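Local coordinates for transcriptional regulator KdgR (Pseudomonas aeruginosa, PDB 5Y6I), which probably binds DNA as a dimeric transcription factor of the IclR family, regulating gene expression through a winged helix-turn-helix domain, at residues A30-A35 with S39-H44; Y55-I60 with N72-G77. One frame throughout, in Å; residues are numbered along the deposited sequence.

Contact 1: residues A30-A35 with S39-H44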
loop_
_atom_site.group_PDB
_atom_site.type_symbol
_atom_site.label_atom_id
_atom_site.label_comp_id
_atom_site.label_asym_id
_atom_site.label_seq_id
_atom_site.Cartn_x
_atom_site.Cartn_y
_atom_site.Cartn_z
ATOM N N ALA A 30 -10.614 -5.634 -12.966
ATOM C CA ALA A 30 -9.406 -5.678 -12.140
ATOM C C ALA A 30 -8.989 -7.113 -11.836
ATOM O O ALA A 30 -7.797 -7.443 -11.839
ATOM C CB ALA A 30 -9.640 -4.912 -10.841
ATOM N N GLU A 31 -9.970 -7.938 -11.526
ATOM C CA GLU A 31 -9.734 -9.328 -11.229
ATOM C C GLU A 31 -9.183 -10.053 -12.430
ATOM O O GLU A 31 -8.502 -11.042 -12.291
ATOM C CB GLU A 31 -11.031 -9.997 -10.799
ATOM C CG GLU A 31 -11.247 -10.024 -9.307
ATOM C CD GLU A 31 -12.531 -10.707 -8.912
ATOM O OE1 GLU A 31 -13.449 -10.014 -8.462
ATOM O OE2 GLU A 31 -12.619 -11.942 -9.027
ATOM N N LEU A 32 -9.444 -9.548 -13.622
ATOM C CA LEU A 32 -8.973 -10.214 -14.812
ATOM C C LEU A 32 -7.646 -9.721 -15.301
ATOM O O LEU A 32 -7.509 -9.233 -16.390
ATOM C CB LEU A 32 -10.028 -10.233 -15.913
ATOM C CG LEU A 32 -11.205 -11.181 -15.649
ATOM C CD1 LEU A 32 -12.286 -11.042 -16.686
ATOM C CD2 LEU A 32 -10.793 -12.629 -15.560
ATOM N N SER A 33 -6.662 -9.882 -14.446
ATOM C CA SER A 33 -5.301 -9.561 -14.741
ATOM C C SER A 33 -5.201 -8.204 -15.382
ATOM O O SER A 33 -5.795 -7.258 -14.914
ATOM C CB SER A 33 -4.719 -10.650 -15.633
ATOM O OG SER A 33 -3.336 -10.748 -15.443
ATOM N N PRO A 34 -4.456 -8.133 -16.467
ATOM C CA PRO A 34 -4.158 -6.903 -17.169
ATOM C C PRO A 34 -4.994 -6.640 -18.373
ATOM O O PRO A 34 -5.203 -5.494 -18.714
ATOM C CB PRO A 34 -2.740 -7.195 -17.627
ATOM C CG PRO A 34 -2.713 -8.661 -17.826
ATOM C CD PRO A 34 -3.618 -9.241 -16.796
ATOM N N ALA A 35 -5.478 -7.679 -19.021
ATOM C CA ALA A 35 -6.259 -7.427 -20.226
ATOM C C ALA A 35 -7.287 -8.538 -20.375
ATOM O O ALA A 35 -6.987 -9.694 -20.068
ATOM C CB ALA A 35 -5.359 -7.373 -21.469
ATOM N N SER A 39 -16.091 -11.933 -23.717
ATOM C CA SER A 39 -16.653 -13.208 -23.275
ATOM C C SER A 39 -16.067 -13.667 -21.944
ATOM O O SER A 39 -16.778 -14.251 -21.117
ATOM C CB SER A 39 -16.412 -14.273 -24.330
ATOM O OG SER A 39 -17.288 -15.358 -24.123
ATOM N N ARG A 40 -14.760 -13.462 -21.743
ATOM C CA ARG A 40 -14.159 -13.811 -20.462
ATOM C C ARG A 40 -14.674 -12.903 -19.359
ATOM O O ARG A 40 -14.883 -13.360 -18.231
ATOM C CB ARG A 40 -12.632 -13.745 -20.556
ATOM C CG ARG A 40 -11.970 -15.056 -20.972
ATOM C CD ARG A 40 -12.078 -16.096 -19.849
ATOM N NE ARG A 40 -10.911 -16.046 -18.971
ATOM C CZ ARG A 40 -10.901 -16.451 -17.705
ATOM N NH1 ARG A 40 -12.006 -16.935 -17.152
ATOM N NH2 ARG A 40 -9.788 -16.362 -16.994
ATOM N N LEU A 41 -14.931 -11.636 -19.693
ATOM C CA LEU A 41 -15.462 -10.664 -18.740
ATOM C C LEU A 41 -16.879 -11.022 -18.298
ATOM O O LEU A 41 -17.171 -11.101 -17.098
ATOM C CB LEU A 41 -15.457 -9.278 -19.370
ATOM C CG LEU A 41 -15.605 -8.072 -18.453
ATOM C CD1 LEU A 41 -14.715 -8.232 -17.227
ATOM C CD2 LEU A 41 -15.231 -6.813 -19.201
ATOM N N ALA A 42 -17.789 -11.196 -19.261
ATOM C CA ALA A 42 -19.176 -11.483 -18.919
ATOM C C ALA A 42 -19.305 -12.824 -18.208
ATOM O O ALA A 42 -20.188 -12.999 -17.361
ATOM C CB ALA A 42 -20.040 -11.448 -20.178
ATOM N N GLU A 43 -18.426 -13.778 -18.530
ATOM C CA GLU A 43 -18.429 -15.053 -17.826
ATOM C C GLU A 43 -17.962 -14.890 -16.383
ATOM O O GLU A 43 -18.397 -15.637 -15.499
ATOM C CB GLU A 43 -17.553 -16.051 -18.580
ATOM C CG GLU A 43 -17.325 -17.381 -17.874
ATOM C CD GLU A 43 -16.654 -18.399 -18.777
ATOM O OE1 GLU A 43 -17.364 -19.015 -19.605
ATOM O OE2 GLU A 43 -15.417 -18.571 -18.675
ATOM N N HIS A 44 -17.094 -13.917 -16.120
ATOM C CA HIS A 44 -16.649 -13.697 -14.751
ATOM C C HIS A 44 -17.776 -13.121 -13.902
ATOM O O HIS A 44 -18.170 -13.715 -12.893
ATOM C CB HIS A 44 -15.421 -12.787 -14.735
ATOM C CG HIS A 44 -14.456 -13.112 -13.641
ATOM N ND1 HIS A 44 -13.923 -14.373 -13.471
ATOM C CD2 HIS A 44 -13.937 -12.347 -12.653
ATOM C CE1 HIS A 44 -13.111 -14.368 -12.430
ATOM N NE2 HIS A 44 -13.100 -13.150 -11.918
#
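Leu32, in the turn that follows Glu31, meets helix 38-45 with both of its methyl branches. CD2 sits over the centre of the His44 imidazole in a CH-pi contact, 4.1 Å from the ring centroid and 6° off the normal. The same methyl lies over the rim of one guanidinium face of Arg40, with NH2 of Arg40 4.1 Å from CD2 of Leu32. The other branch turns to the helix itself: CD1 of Leu32 is 3.8 Å from CD1 of Leu41 and equally far from the backbone O of Arg40. At the edge of the imidazole, NE2 of His44 donates a hydrogen bond to OE2 of Glu31 over 3.2 Å, bent to 146° at the hydrogen and arriving from above the carboxylate plane. Behind this first shell, Leu32 forms the centre of an inverse gamma turn, and its CG lies anti to the carbonyl carbon (chi1 -72°), on the side of the helix. Leu41 continues inward to Val52 and Leu56 of helix 49-61, while His44 also touches Ala28. Apolar contact on one ring face and a carboxylate at its edge would together limit rotation of the imidazole, and the carboxylate may modestly favour a protonated His44, although the bent, out-of-plane bond suggests a loose pairing.

Contact 2: residues Y55-I60 with N72-G77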
loop_
_atom_site.group_PDB
_atom_site.type_symbol
_atom_site.label_atom_id
_atom_site.label_comp_id
_atom_site.label_asym_id
_atom_site.label_seq_id
_atom_site.Cartn_x
_atom_site.Cartn_y
_atom_site.Cartn_z
ATOM N N TYR A 55 -22.184 -1.439 -20.653
ATOM C CA TYR A 55 -21.592 -0.751 -19.507
ATOM C C TYR A 55 -20.094 -0.559 -19.675
ATOM O O TYR A 55 -19.538 0.404 -19.135
ATOM C CB TYR A 55 -21.881 -1.504 -18.207
ATOM C CG TYR A 55 -23.296 -1.349 -17.701
ATOM C CD1 TYR A 55 -24.298 -2.214 -18.119
ATOM C CD2 TYR A 55 -23.629 -0.338 -16.805
ATOM C CE1 TYR A 55 -25.589 -2.078 -17.668
ATOM C CE2 TYR A 55 -24.921 -0.187 -16.354
ATOM C CZ TYR A 55 -25.899 -1.065 -16.787
ATOM O OH TYR A 55 -27.197 -0.941 -16.338
ATOM N N LEU A 56 -19.423 -1.460 -20.402
ATOM C CA LEU A 56 -18.025 -1.226 -20.764
ATOM C C LEU A 56 -17.863 0.143 -21.418
ATOM O O LEU A 56 -17.026 0.949 -20.996
ATOM C CB LEU A 56 -17.510 -2.339 -21.686
ATOM C CG LEU A 56 -16.721 -3.474 -21.011
ATOM C CD1 LEU A 56 -16.340 -4.593 -21.983
ATOM C CD2 LEU A 56 -15.454 -2.938 -20.317
ATOM N N GLN A 57 -18.703 0.440 -22.416
ATOM C CA GLN A 57 -18.646 1.731 -23.100
ATOM C C GLN A 57 -18.659 2.893 -22.107
ATOM O O GLN A 57 -17.825 3.804 -22.195
ATOM C CB GLN A 57 -19.806 1.849 -24.090
ATOM C CG GLN A 57 -19.822 0.759 -25.155
ATOM C CD GLN A 57 -18.480 0.580 -25.831
ATOM O OE1 GLN A 57 -17.770 -0.400 -25.585
ATOM N NE2 GLN A 57 -18.123 1.525 -26.693
ATOM N N ALA A 58 -19.582 2.868 -21.140
ATOM C CA ALA A 58 -19.613 3.921 -20.124
ATOM C C ALA A 58 -18.299 3.985 -19.347
ATOM O O ALA A 58 -17.737 5.070 -19.143
ATOM C CB ALA A 58 -20.782 3.697 -19.163
ATOM N N LEU A 59 -17.799 2.826 -18.896
ATOM C CA LEU A 59 -16.556 2.803 -18.124
ATOM C C LEU A 59 -15.362 3.279 -18.943
ATOM O O LEU A 59 -14.408 3.814 -18.375
ATOM C CB LEU A 59 -16.274 1.403 -17.559
ATOM C CG LEU A 59 -17.303 0.701 -16.649
ATOM C CD1 LEU A 59 -16.910 -0.738 -16.368
ATOM C CD2 LEU A 59 -17.514 1.464 -15.328
ATOM N N ILE A 60 -15.390 3.107 -20.266
ATOM C CA ILE A 60 -14.309 3.644 -21.091
ATOM C C ILE A 60 -14.437 5.169 -21.217
ATOM O O ILE A 60 -13.441 5.900 -21.122
ATOM C CB ILE A 60 -14.286 2.944 -22.469
ATOM C CG1 ILE A 60 -14.270 1.411 -22.314
ATOM C CG2 ILE A 60 -13.087 3.419 -23.298
ATOM C CD1 ILE A 60 -14.262 0.615 -23.670
ATOM N N ASN A 72 -7.500 -4.973 -28.922
ATOM C CA ASN A 72 -8.895 -4.767 -28.555
ATOM C C ASN A 72 -9.216 -5.257 -27.157
ATOM O O ASN A 72 -10.392 -5.332 -26.795
ATOM C CB ASN A 72 -9.855 -5.434 -29.545
ATOM C CG ASN A 72 -10.016 -4.644 -30.811
ATOM O OD1 ASN A 72 -9.946 -3.416 -30.798
ATOM N ND2 ASN A 72 -10.224 -5.340 -31.921
ATOM N N HIS A 73 -8.210 -5.589 -26.356
ATOM C CA HIS A 73 -8.478 -6.093 -25.022
ATOM C C HIS A 73 -8.878 -4.954 -24.102
ATOM O O HIS A 73 -8.462 -3.805 -24.287
ATOM C CB HIS A 73 -7.253 -6.812 -24.460
ATOM C CG HIS A 73 -7.051 -8.187 -25.017
ATOM N ND1 HIS A 73 -5.819 -8.645 -25.434
ATOM C CD2 HIS A 73 -7.919 -9.206 -25.218
ATOM C CE1 HIS A 73 -5.936 -9.885 -25.874
ATOM N NE2 HIS A 73 -7.201 -10.247 -25.759
ATOM N N TYR A 74 -9.698 -5.290 -23.101
ATOM C CA TYR A 74 -10.167 -4.338 -22.101
ATOM C C TYR A 74 -9.282 -4.394 -20.872
ATOM O O TYR A 74 -8.890 -5.476 -20.428
ATOM C CB TYR A 74 -11.617 -4.630 -21.695
ATOM C CG TYR A 74 -12.599 -4.445 -22.825
ATOM C CD1 TYR A 74 -13.010 -3.168 -23.222
ATOM C CD2 TYR A 74 -13.101 -5.539 -23.514
ATOM C CE1 TYR A 74 -13.908 -2.998 -24.277
ATOM C CE2 TYR A 74 -13.994 -5.379 -24.572
ATOM C CZ TYR A 74 -14.390 -4.117 -24.946
ATOM O OH TYR A 74 -15.276 -3.995 -25.993
ATOM N N SER A 75 -8.994 -3.225 -20.310
ATOM C CA SER A 75 -8.189 -3.151 -19.105
ATOM C C SER A 75 -8.618 -1.933 -18.301
ATOM O O SER A 75 -9.478 -1.155 -18.716
ATOM C CB SER A 75 -6.704 -3.090 -19.456
ATOM O OG SER A 75 -6.497 -2.153 -20.501
ATOM N N LEU A 76 -7.989 -1.756 -17.146
ATOM C CA LEU A 76 -8.370 -0.658 -16.278
ATOM C C LEU A 76 -7.830 0.647 -16.814
ATOM O O LEU A 76 -6.707 0.711 -17.321
ATOM C CB LEU A 76 -7.871 -0.893 -14.864
ATOM C CG LEU A 76 -8.465 -2.142 -14.229
ATOM C CD1 LEU A 76 -7.562 -2.682 -13.120
ATOM C CD2 LEU A 76 -9.839 -1.814 -13.707
ATOM N N GLY A 77 -8.646 1.693 -16.710
ATOM C CA GLY A 77 -8.221 3.016 -17.103
ATOM C C GLY A 77 -7.454 3.730 -16.003
ATOM O O GLY A 77 -7.277 3.233 -14.886
#
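The CH-pi interaction between Leu56 and Tyr74 dominates the meeting of helix 49-61 with strand 74-76. CD1 of Leu56 stands over the centre of the phenol ring, 3.4 Å from its centroid and 6° off the ring normal, while CD2 of Leu56 lies 3.8 Å from CD1 of Tyr74. Apolar contact continues around the rim, where Ile60 approaches in the ring plane and puts its CD1 3.7 Å from CE1 of Tyr74. One leucine and one isoleucine, a helical turn apart, thus meet the face and the edge of the same aromatic group. Tyr74 is brought to them by a first torsion that sets CG anti to its own carbonyl carbon (chi1 -65°). Polar contact contributes little: no hydrogen bond joins the two segments, and the hydroxyl OH of Tyr74 is 4.4 Å from OE1 of Gln57. Backbone bonds act nearby instead, linking Tyr74 to Thr36 and Ser75 to Val66 in the neighbouring strand 65-67. Leu56 also packs on Leu38 and Leu41, which carries the apolar cluster on to helix 38-45. Between these two segments, the attachment of the wing strand to the helix therefore rests on dispersion and fit of shape.

In the fold
From the N terminus, helix 18-31 runs into contact 1, which closes the short turn leading to helix 38-45. The chain then enters helix 49-61, where contact 2 opens; it closes on strand 74-76, the second strand of the hairpin with 65-67, shortly before helix 78-88. The two loops follow in series, neither enclosing the other. Their centres lie 11 Å apart, and they touch directly: Leu41 of contact 1 packs on Leu56 of contact 2, and Ala30 on Leu76. Together, and through these touches, they help join the three helices and the wing hairpin of the winged helix-turn-helix domain. Both also reach the second subunit, where Ala86 of that subunit packs against Ala30 and Leu76.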